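Local coordinates for protein peptide ABC transporter permease (Staphylococcus hominis, PDB 6EXS) that probably carries peptides, including a thioalcohol-conjugated malodour precursor, across the membrane as a POT-family member of the Major Facilitator Superfamily, at residues G67-M72 with N254-L259; I168-V173 with E332-S337; I266-M271 with M434-L439. All blocks are in the same frame, centred on the assembly; numbering follows the deposited sequence.

Contact 1 (G67-M72 with N254-L259); sequences GALIYM and NTVLVL. With OLC ((2R)-2,3-dihydroxypropyl (9Z)-octadec-9-enoate), chain C.
Val256 divides its two methyl groups between neighbouring residues of helix 56-72. A chi1 of 176° sets CG1 opposite the backbone N and against Ala68, 3.9 Å from its CB, while CG2 lies against the end of Leu69, 3.9 Å from CD2. One turn further on, Met72 reaches across with its chain extended beyond CG. Its sulfur passes 4.0 Å from CB of Leu259, and the terminal CE comes to rest over backbone, 3.9 Å from the carbonyl O of Val256. The side chains thus meet through apolar groups and the methionine sulfur, and the axes of segments 67-72 and 254-259 approach to 10.9 Å and cross at 47°. A monoolein chain occupies one flank. Its C5 lies 3.8 Å from Leu69 CD2 and its C2 is 3.8 Å from Leu259 CD2, so the lipid chain packs on a residue of each helix. Helix 249-273 is probably one of the two extra helices that bacterial POT transporters insert between their six-helix bundles. Helix 430-451 touches both partners, through Gln445 at Ala68 and Thr450 at Leu257, whereas Ile122 of helix 110-137 packs on Leu69.

Contact 2 (I168-V173 with E332-S337); sequences ILQHFV and EALFQS. With C3H (2-[[(2~{R})-2-azanyl-3-[(3~{S})-3-methyl-1-oxidanyl-hexan-3-yl]sulfanyl-propanoyl]amino]ethanoic acid), chain O.
Glu332 OE1 is gripped by two groups, the amide NE2 of Gln170 at 3.2 Å and, in a salt bridge, Arg329 NH2. The Gln170 bond arrives from above the carboxylate plane, 55° out of it, and NE2 has a second partner in Asp174 OD1. In the Major Facilitator Superfamily fold this contact ties a helix from the first half of the chain, 147-174, to the loop that leads into helix 338-357 in the second half. The amide of Gln170 works with both ends. Its OE1 accepts from the backbone N of Ala333 in the shorter bond, 2.8 Å with an angle of 147° at the hydrogen, and the pair fixes the rotation of the amide group. A bend at chi2 (53°) turns the amide toward the loop, while the aliphatic part, CB and CG, lies 3.7 Å from Leu334 CD1. Val173 CG1 packs more distantly against Glu332 OE2, at 4.1 Å. Glu332 and Gln170 are both buried, and these bonds satisfy polar groups away from solvent. Beyond Leu334 the same loop enters the peptide pocket, where two of its backbone carbonyls accept hydrogen bonds from the ligand, which is also bonded to Asn339 N: Gln336 O takes the ligand amine N at 3.0 Å, and Phe335 O the ligand hydroxyl O at 2.8 Å.

Contact 3 (I266-M271 with M434-L439); sequences IYFTTM and MSVWLL
Val436 CG1 is the knot of the close-packed part of this contact, touching three residues of segment 266-271. It lies 3.7 Å from Tyr267 CB and 3.9 Å from Met271 CE, and it also sits over one face of the Phe268 ring, offset toward the rim, with CE2 the closest ring atom. The valine torsion explains this reach: CG1 is anti to the carbonyl carbon (chi1 -59°), which sends it toward the other helix. Met271 meets the same methyl group from a chain bent at chi3, and its side chain crosses that of Val436 obliquely. Val285, Phe288 and Ile289 of helix 279-302 also touch Phe268, and Phe288 reaches Val436. The Tyr267 ring belongs to the same tight packing. Ser435 CB stands over a face of it in a CH-pi contact, 4.2 Å from the centroid, and Leu439 CD1 approaches Tyr267 CD2 at 3.8 Å from an oblique direction. The two segments run nearly antiparallel, at 152°, with axes 10.5 Å apart; helix 430-451, from the second half of the chain, packs here on helix 249-273. Ile75 of helix 74-106 touches both Tyr267 and Ser435.

The outer side is looser and more polar. The hydroxyl of Tyr267 is hydrogen-bonded to O23 of a monoolein molecule, and Ser435 OG turns back to a weak bond with Ala431 O in its own helix. Farther out, Ile266 and Thr270 lie on the surface. There Thr270 keeps its polar end within its helix: OG1 bonds to Ile266 O at 2.7 Å, while Thr270 N reaches the same oxygen from the opposite face of its carbonyl plane.

In the fold
Contacts 1 and 3 share helix 249-273, and they touch each other through Tyr71 and Leu438, with centres about 15 Å apart. Both are mainly apolar; monoolein lies close to all three contacts. All three are buried: three of five touching residues in contact 1, four of five in contact 2 and all six in contact 3. Contact 2 lies apart, its centre about 26 Å from that of contact 1 and on the opposite side of the chain's centre from contact 3. Its chemistry differs: amide, carboxylate and backbone groups are joined by hydrogen bonds, and its loop alone among the six segments contributes residues to the ligand pocket. Contact 1 is nearest the middle of the chain.

Contact 1 (G67-M72 with N254-L259)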
# COMPACT_ATOMS: atom_id res chain seq x y z
N GLY A 67 3.62 1.07 -6.77
CA GLY A 67 2.83 1.12 -5.54
C GLY A 67 1.45 1.71 -5.78
O GLY A 67 0.46 1.16 -5.30
N ALA A 68 1.37 2.81 -6.57
CA ALA A 68 0.12 3.48 -6.96
C ALA A 68 -0.76 2.53 -7.78
O ALA A 68 -1.97 2.50 -7.57
CB ALA A 68 0.43 4.74 -7.76
N LEU A 69 -0.15 1.75 -8.71
CA LEU A 69 -0.90 0.83 -9.57
C LEU A 69 -1.46 -0.36 -8.83
O LEU A 69 -2.57 -0.76 -9.15
CB LEU A 69 -0.10 0.39 -10.81
CG LEU A 69 0.03 1.47 -11.90
CD1 LEU A 69 1.15 1.15 -12.85
CD2 LEU A 69 -1.27 1.67 -12.67
N ILE A 70 -0.75 -0.87 -7.82
CA ILE A 70 -1.23 -1.98 -6.98
C ILE A 70 -2.54 -1.61 -6.28
O ILE A 70 -3.49 -2.39 -6.32
CB ILE A 70 -0.12 -2.49 -6.01
CG1 ILE A 70 0.85 -3.41 -6.75
CG2 ILE A 70 -0.73 -3.20 -4.77
CD1 ILE A 70 2.16 -3.44 -6.22
N TYR A 71 -2.60 -0.39 -5.69
CA TYR A 71 -3.76 0.15 -4.98
C TYR A 71 -4.89 0.56 -5.93
O TYR A 71 -6.05 0.35 -5.58
CB TYR A 71 -3.33 1.29 -4.03
CG TYR A 71 -2.56 0.78 -2.83
CD1 TYR A 71 -1.20 0.49 -2.91
CD2 TYR A 71 -3.21 0.52 -1.62
CE1 TYR A 71 -0.51 -0.06 -1.84
CE2 TYR A 71 -2.52 -0.02 -0.53
CZ TYR A 71 -1.17 -0.30 -0.65
OH TYR A 71 -0.46 -0.83 0.42
N MET A 72 -4.56 1.10 -7.14
CA MET A 72 -5.54 1.50 -8.18
C MET A 72 -6.25 0.29 -8.78
O MET A 72 -7.45 0.37 -9.03
CB MET A 72 -4.86 2.29 -9.31
CG MET A 72 -4.94 3.78 -9.16
SD MET A 72 -3.79 4.60 -10.29
CE MET A 72 -3.53 6.11 -9.43
N ASN A 254 3.35 9.79 -16.11
CA ASN A 254 2.41 10.88 -16.41
C ASN A 254 0.97 10.38 -16.44
O ASN A 254 0.08 11.06 -15.91
CB ASN A 254 2.76 11.60 -17.71
CG ASN A 254 4.05 12.37 -17.65
OD1 ASN A 254 4.46 12.90 -16.60
ND2 ASN A 254 4.72 12.47 -18.79
N THR A 255 0.73 9.19 -17.03
CA THR A 255 -0.59 8.54 -17.11
C THR A 255 -1.14 8.29 -15.70
O THR A 255 -2.28 8.66 -15.41
CB THR A 255 -0.50 7.25 -17.96
OG1 THR A 255 -0.13 7.59 -19.29
CG2 THR A 255 -1.81 6.46 -17.97
N VAL A 256 -0.31 7.69 -14.83
CA VAL A 256 -0.61 7.34 -13.44
C VAL A 256 -0.75 8.63 -12.59
O VAL A 256 -1.54 8.65 -11.65
CB VAL A 256 0.40 6.29 -12.90
CG1 VAL A 256 0.17 5.97 -11.42
CG2 VAL A 256 0.35 5.01 -13.73
N LEU A 257 -0.06 9.73 -12.98
CA LEU A 257 -0.20 11.03 -12.31
C LEU A 257 -1.62 11.54 -12.60
O LEU A 257 -2.32 11.96 -11.67
CB LEU A 257 0.86 12.05 -12.79
CG LEU A 257 0.69 13.52 -12.34
CD1 LEU A 257 0.71 13.66 -10.83
CD2 LEU A 257 1.76 14.40 -12.94
N VAL A 258 -2.05 11.46 -13.88
CA VAL A 258 -3.39 11.86 -14.32
C VAL A 258 -4.44 11.06 -13.54
O VAL A 258 -5.32 11.66 -12.93
CB VAL A 258 -3.55 11.78 -15.87
CG1 VAL A 258 -5.01 11.87 -16.28
CG2 VAL A 258 -2.73 12.87 -16.56
N LEU A 259 -4.28 9.71 -13.51
CA LEU A 259 -5.17 8.79 -12.79
C LEU A 259 -5.27 9.08 -11.29
O LEU A 259 -6.36 9.05 -10.74
CB LEU A 259 -4.77 7.33 -13.04
CG LEU A 259 -5.24 6.70 -14.35
CD1 LEU A 259 -4.59 5.36 -14.56
CD2 LEU A 259 -6.74 6.55 -14.38
C10 OLC C . -7.19 -4.86 -13.53
C9 OLC C . -6.47 -4.00 -14.25
C11 OLC C . -6.92 -5.34 -12.13
C8 OLC C . -5.21 -3.29 -13.85
C24 OLC C . -12.82 3.78 -13.18
C12 OLC C . -7.71 -6.59 -11.77
C7 OLC C . -5.20 -1.81 -14.26
C6 OLC C . -4.55 -0.91 -13.22
C5 OLC C . -4.83 0.58 -13.39
C4 OLC C . -6.28 1.00 -13.23
C3 OLC C . -6.45 2.46 -12.86
C2 OLC C . -7.81 3.05 -13.23
C21 OLC C . -11.28 1.78 -13.05
C1 OLC C . -9.00 2.39 -12.59
C22 OLC C . -12.26 2.67 -12.32
O19 OLC C . -8.98 1.80 -11.54
O25 OLC C . -13.86 4.48 -12.50
O23 OLC C . -13.33 1.86 -11.85
O20 OLC C . -10.09 2.55 -13.35

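Contact 2 (I168-V173 with E332-S337)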
# COMPACT_ATOMS: atom_id res chain seq x y z
N ILE A 168 15.41 -11.25 6.26
CA ILE A 168 15.83 -12.48 5.56
C ILE A 168 16.57 -12.18 4.24
O ILE A 168 17.58 -12.83 3.94
CB ILE A 168 14.65 -13.49 5.38
CG1 ILE A 168 14.24 -14.09 6.75
CG2 ILE A 168 14.99 -14.61 4.36
CD1 ILE A 168 13.07 -15.03 6.74
N LEU A 169 16.07 -11.21 3.47
CA LEU A 169 16.61 -10.89 2.15
C LEU A 169 17.77 -9.90 2.15
O LEU A 169 18.40 -9.72 1.10
CB LEU A 169 15.49 -10.45 1.21
CG LEU A 169 14.50 -11.58 0.91
CD1 LEU A 169 13.24 -11.06 0.39
CD2 LEU A 169 15.08 -12.60 -0.05
N GLN A 170 18.15 -9.35 3.32
CA GLN A 170 19.31 -8.46 3.43
C GLN A 170 20.57 -9.19 2.98
O GLN A 170 21.40 -8.57 2.29
CB GLN A 170 19.46 -7.89 4.85
CG GLN A 170 20.65 -6.94 5.04
CD GLN A 170 20.71 -5.81 4.03
OE1 GLN A 170 19.73 -5.10 3.78
NE2 GLN A 170 21.90 -5.55 3.50
N HIS A 171 20.68 -10.50 3.28
CA HIS A 171 21.81 -11.36 2.89
C HIS A 171 21.97 -11.40 1.37
O HIS A 171 23.10 -11.26 0.89
CB HIS A 171 21.65 -12.78 3.45
CG HIS A 171 22.62 -13.77 2.86
ND1 HIS A 171 23.99 -13.69 3.13
CD2 HIS A 171 22.40 -14.78 1.99
CE1 HIS A 171 24.55 -14.67 2.43
NE2 HIS A 171 23.64 -15.35 1.73
N PHE A 172 20.86 -11.59 0.62
CA PHE A 172 20.88 -11.69 -0.84
C PHE A 172 21.30 -10.39 -1.51
O PHE A 172 21.96 -10.43 -2.55
CB PHE A 172 19.55 -12.20 -1.38
CG PHE A 172 19.26 -13.63 -1.02
CD1 PHE A 172 18.65 -13.96 0.19
CD2 PHE A 172 19.58 -14.65 -1.90
CE1 PHE A 172 18.38 -15.28 0.52
CE2 PHE A 172 19.29 -15.98 -1.58
CZ PHE A 172 18.69 -16.29 -0.37
N VAL A 173 20.96 -9.23 -0.90
CA VAL A 173 21.38 -7.90 -1.36
C VAL A 173 22.90 -7.78 -1.09
O VAL A 173 23.64 -7.36 -1.98
CB VAL A 173 20.59 -6.73 -0.70
CG1 VAL A 173 20.94 -5.39 -1.35
CG2 VAL A 173 19.09 -6.98 -0.76
N GLU A 332 20.79 -1.85 4.42
CA GLU A 332 19.89 -0.92 3.72
C GLU A 332 18.46 -1.42 3.59
O GLU A 332 17.55 -0.59 3.69
CB GLU A 332 20.44 -0.46 2.36
CG GLU A 332 20.74 -1.57 1.36
CD GLU A 332 22.15 -2.13 1.38
OE1 GLU A 332 22.59 -2.61 2.44
OE2 GLU A 332 22.80 -2.12 0.31
N ALA A 333 18.23 -2.75 3.42
CA ALA A 333 16.87 -3.31 3.31
C ALA A 333 16.11 -3.34 4.64
O ALA A 333 14.87 -3.37 4.62
CB ALA A 333 16.89 -4.69 2.68
N LEU A 334 16.83 -3.27 5.79
CA LEU A 334 16.23 -3.25 7.13
C LEU A 334 15.49 -1.95 7.46
O LEU A 334 14.69 -1.94 8.39
CB LEU A 334 17.27 -3.59 8.21
CG LEU A 334 17.34 -5.07 8.58
CD1 LEU A 334 18.29 -5.81 7.69
CD2 LEU A 334 17.75 -5.24 10.01
N PHE A 335 15.70 -0.88 6.67
CA PHE A 335 14.96 0.38 6.81
C PHE A 335 13.45 0.14 6.62
O PHE A 335 12.66 0.89 7.17
CB PHE A 335 15.40 1.39 5.75
CG PHE A 335 16.67 2.16 6.03
CD1 PHE A 335 16.84 2.85 7.23
CD2 PHE A 335 17.66 2.28 5.06
CE1 PHE A 335 17.99 3.59 7.47
CE2 PHE A 335 18.81 3.03 5.30
CZ PHE A 335 18.98 3.67 6.51
N GLN A 336 13.07 -0.90 5.82
CA GLN A 336 11.68 -1.31 5.51
C GLN A 336 10.97 -2.04 6.66
O GLN A 336 9.74 -2.16 6.63
CB GLN A 336 11.64 -2.20 4.24
CG GLN A 336 12.24 -1.59 3.00
CD GLN A 336 11.57 -0.29 2.69
OE1 GLN A 336 12.14 0.78 2.92
NE2 GLN A 336 10.33 -0.36 2.21
N SER A 337 11.75 -2.57 7.61
CA SER A 337 11.31 -3.32 8.78
C SER A 337 10.95 -2.41 9.96
O SER A 337 10.27 -2.87 10.88
CB SER A 337 12.39 -4.33 9.21
OG SER A 337 12.53 -5.40 8.29
O2 C3H O . 2.02 -2.91 4.98
C11 C3H O . 2.30 -2.51 6.05
O3 C3H O . 1.44 -2.08 6.91
C10 C3H O . 3.70 -2.39 6.58
N1 C3H O . 4.68 -2.17 5.54
C9 C3H O . 4.96 -0.96 5.09
O1 C3H O . 4.10 -0.16 4.74
C8 C3H O . 6.39 -0.54 5.01
N C3H O . 7.24 -1.72 5.11
C7 C3H O . 6.69 0.15 3.68
S C3H O . 6.80 1.96 3.68
C3 C3H O . 8.28 2.55 4.65
C4 C3H O . 9.50 2.10 3.89
C5 C3H O . 8.15 2.00 6.08
C6 C3H O . 9.33 2.16 7.00
O C3H O . 9.85 0.94 7.42
C2 C3H O . 8.29 4.07 4.76
C1 C3H O . 8.18 4.63 6.17
C C3H O . 8.21 6.14 6.17

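Contact 3 (I266-M271 with M434-L439)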
# COMPACT_ATOMS: atom_id res chain seq x y z
N ILE A 266 -13.49 12.11 -9.69
CA ILE A 266 -14.59 11.28 -10.22
C ILE A 266 -15.42 10.68 -9.08
O ILE A 266 -16.66 10.71 -9.15
CB ILE A 266 -14.05 10.21 -11.22
CG1 ILE A 266 -13.55 10.86 -12.53
CG2 ILE A 266 -15.11 9.12 -11.53
CD1 ILE A 266 -12.61 9.98 -13.39
N TYR A 267 -14.76 10.19 -8.02
CA TYR A 267 -15.42 9.58 -6.87
C TYR A 267 -16.20 10.58 -6.03
O TYR A 267 -17.38 10.34 -5.78
CB TYR A 267 -14.44 8.75 -6.01
CG TYR A 267 -14.23 7.36 -6.58
CD1 TYR A 267 -15.11 6.32 -6.26
CD2 TYR A 267 -13.20 7.10 -7.48
CE1 TYR A 267 -14.94 5.05 -6.81
CE2 TYR A 267 -13.04 5.84 -8.05
CZ TYR A 267 -13.91 4.81 -7.70
OH TYR A 267 -13.75 3.57 -8.25
N PHE A 268 -15.57 11.70 -5.62
CA PHE A 268 -16.26 12.71 -4.83
C PHE A 268 -17.41 13.37 -5.60
O PHE A 268 -18.48 13.58 -5.02
CB PHE A 268 -15.29 13.75 -4.23
CG PHE A 268 -14.54 13.30 -2.99
CD1 PHE A 268 -15.19 13.19 -1.76
CD2 PHE A 268 -13.18 13.00 -3.05
CE1 PHE A 268 -14.49 12.76 -0.62
CE2 PHE A 268 -12.49 12.58 -1.91
CZ PHE A 268 -13.15 12.46 -0.70
N THR A 269 -17.22 13.62 -6.92
CA THR A 269 -18.22 14.20 -7.82
C THR A 269 -19.45 13.30 -7.94
O THR A 269 -20.56 13.79 -7.74
CB THR A 269 -17.61 14.59 -9.17
OG1 THR A 269 -16.51 15.49 -8.95
CG2 THR A 269 -18.61 15.24 -10.12
N THR A 270 -19.26 11.98 -8.23
CA THR A 270 -20.33 10.98 -8.35
C THR A 270 -21.19 10.89 -7.08
O THR A 270 -22.42 10.79 -7.17
CB THR A 270 -19.74 9.60 -8.72
OG1 THR A 270 -19.05 9.72 -9.97
CG2 THR A 270 -20.80 8.51 -8.83
N MET A 271 -20.55 10.95 -5.90
CA MET A 271 -21.22 10.87 -4.60
C MET A 271 -22.00 12.14 -4.26
O MET A 271 -23.13 12.04 -3.79
CB MET A 271 -20.24 10.48 -3.49
CG MET A 271 -19.89 9.02 -3.53
SD MET A 271 -19.05 8.45 -2.05
CE MET A 271 -17.36 8.86 -2.46
N MET A 434 -14.97 3.02 0.27
CA MET A 434 -13.84 2.13 0.53
C MET A 434 -12.70 2.49 -0.44
O MET A 434 -11.52 2.40 -0.07
CB MET A 434 -14.25 0.66 0.36
CG MET A 434 -14.85 0.07 1.60
SD MET A 434 -15.07 -1.72 1.46
CE MET A 434 -13.45 -2.29 1.98
N SER A 435 -13.06 2.93 -1.67
CA SER A 435 -12.15 3.37 -2.73
C SER A 435 -11.48 4.70 -2.40
O SER A 435 -10.30 4.83 -2.70
CB SER A 435 -12.86 3.47 -4.07
OG SER A 435 -13.19 2.20 -4.61
N VAL A 436 -12.19 5.68 -1.77
CA VAL A 436 -11.60 6.99 -1.45
C VAL A 436 -10.52 6.89 -0.34
O VAL A 436 -9.51 7.58 -0.47
CB VAL A 436 -12.58 8.17 -1.21
CG1 VAL A 436 -13.47 8.43 -2.42
CG2 VAL A 436 -13.41 7.99 0.06
N TRP A 437 -10.69 6.04 0.71
CA TRP A 437 -9.62 5.89 1.72
C TRP A 437 -8.40 5.15 1.12
O TRP A 437 -7.26 5.47 1.45
CB TRP A 437 -10.11 5.29 3.07
CG TRP A 437 -8.99 4.69 3.90
CD1 TRP A 437 -8.74 3.36 4.07
CD2 TRP A 437 -7.89 5.39 4.51
NE1 TRP A 437 -7.56 3.19 4.77
CE2 TRP A 437 -7.02 4.42 5.05
CE3 TRP A 437 -7.55 6.75 4.64
CZ2 TRP A 437 -5.86 4.76 5.75
CZ3 TRP A 437 -6.37 7.08 5.30
CH2 TRP A 437 -5.55 6.10 5.86
N LEU A 438 -8.65 4.22 0.19
CA LEU A 438 -7.62 3.48 -0.54
C LEU A 438 -6.89 4.42 -1.53
O LEU A 438 -5.68 4.29 -1.74
CB LEU A 438 -8.28 2.31 -1.27
CG LEU A 438 -7.42 1.11 -1.66
CD1 LEU A 438 -6.72 0.49 -0.45
CD2 LEU A 438 -8.28 0.06 -2.27
N LEU A 439 -7.64 5.39 -2.10
CA LEU A 439 -7.12 6.40 -3.01
C LEU A 439 -6.23 7.44 -2.33
O LEU A 439 -5.40 8.03 -3.01
CB LEU A 439 -8.24 7.06 -3.83
CG LEU A 439 -8.60 6.34 -5.13
CD1 LEU A 439 -9.84 6.92 -5.74
CD2 LEU A 439 -7.45 6.39 -6.15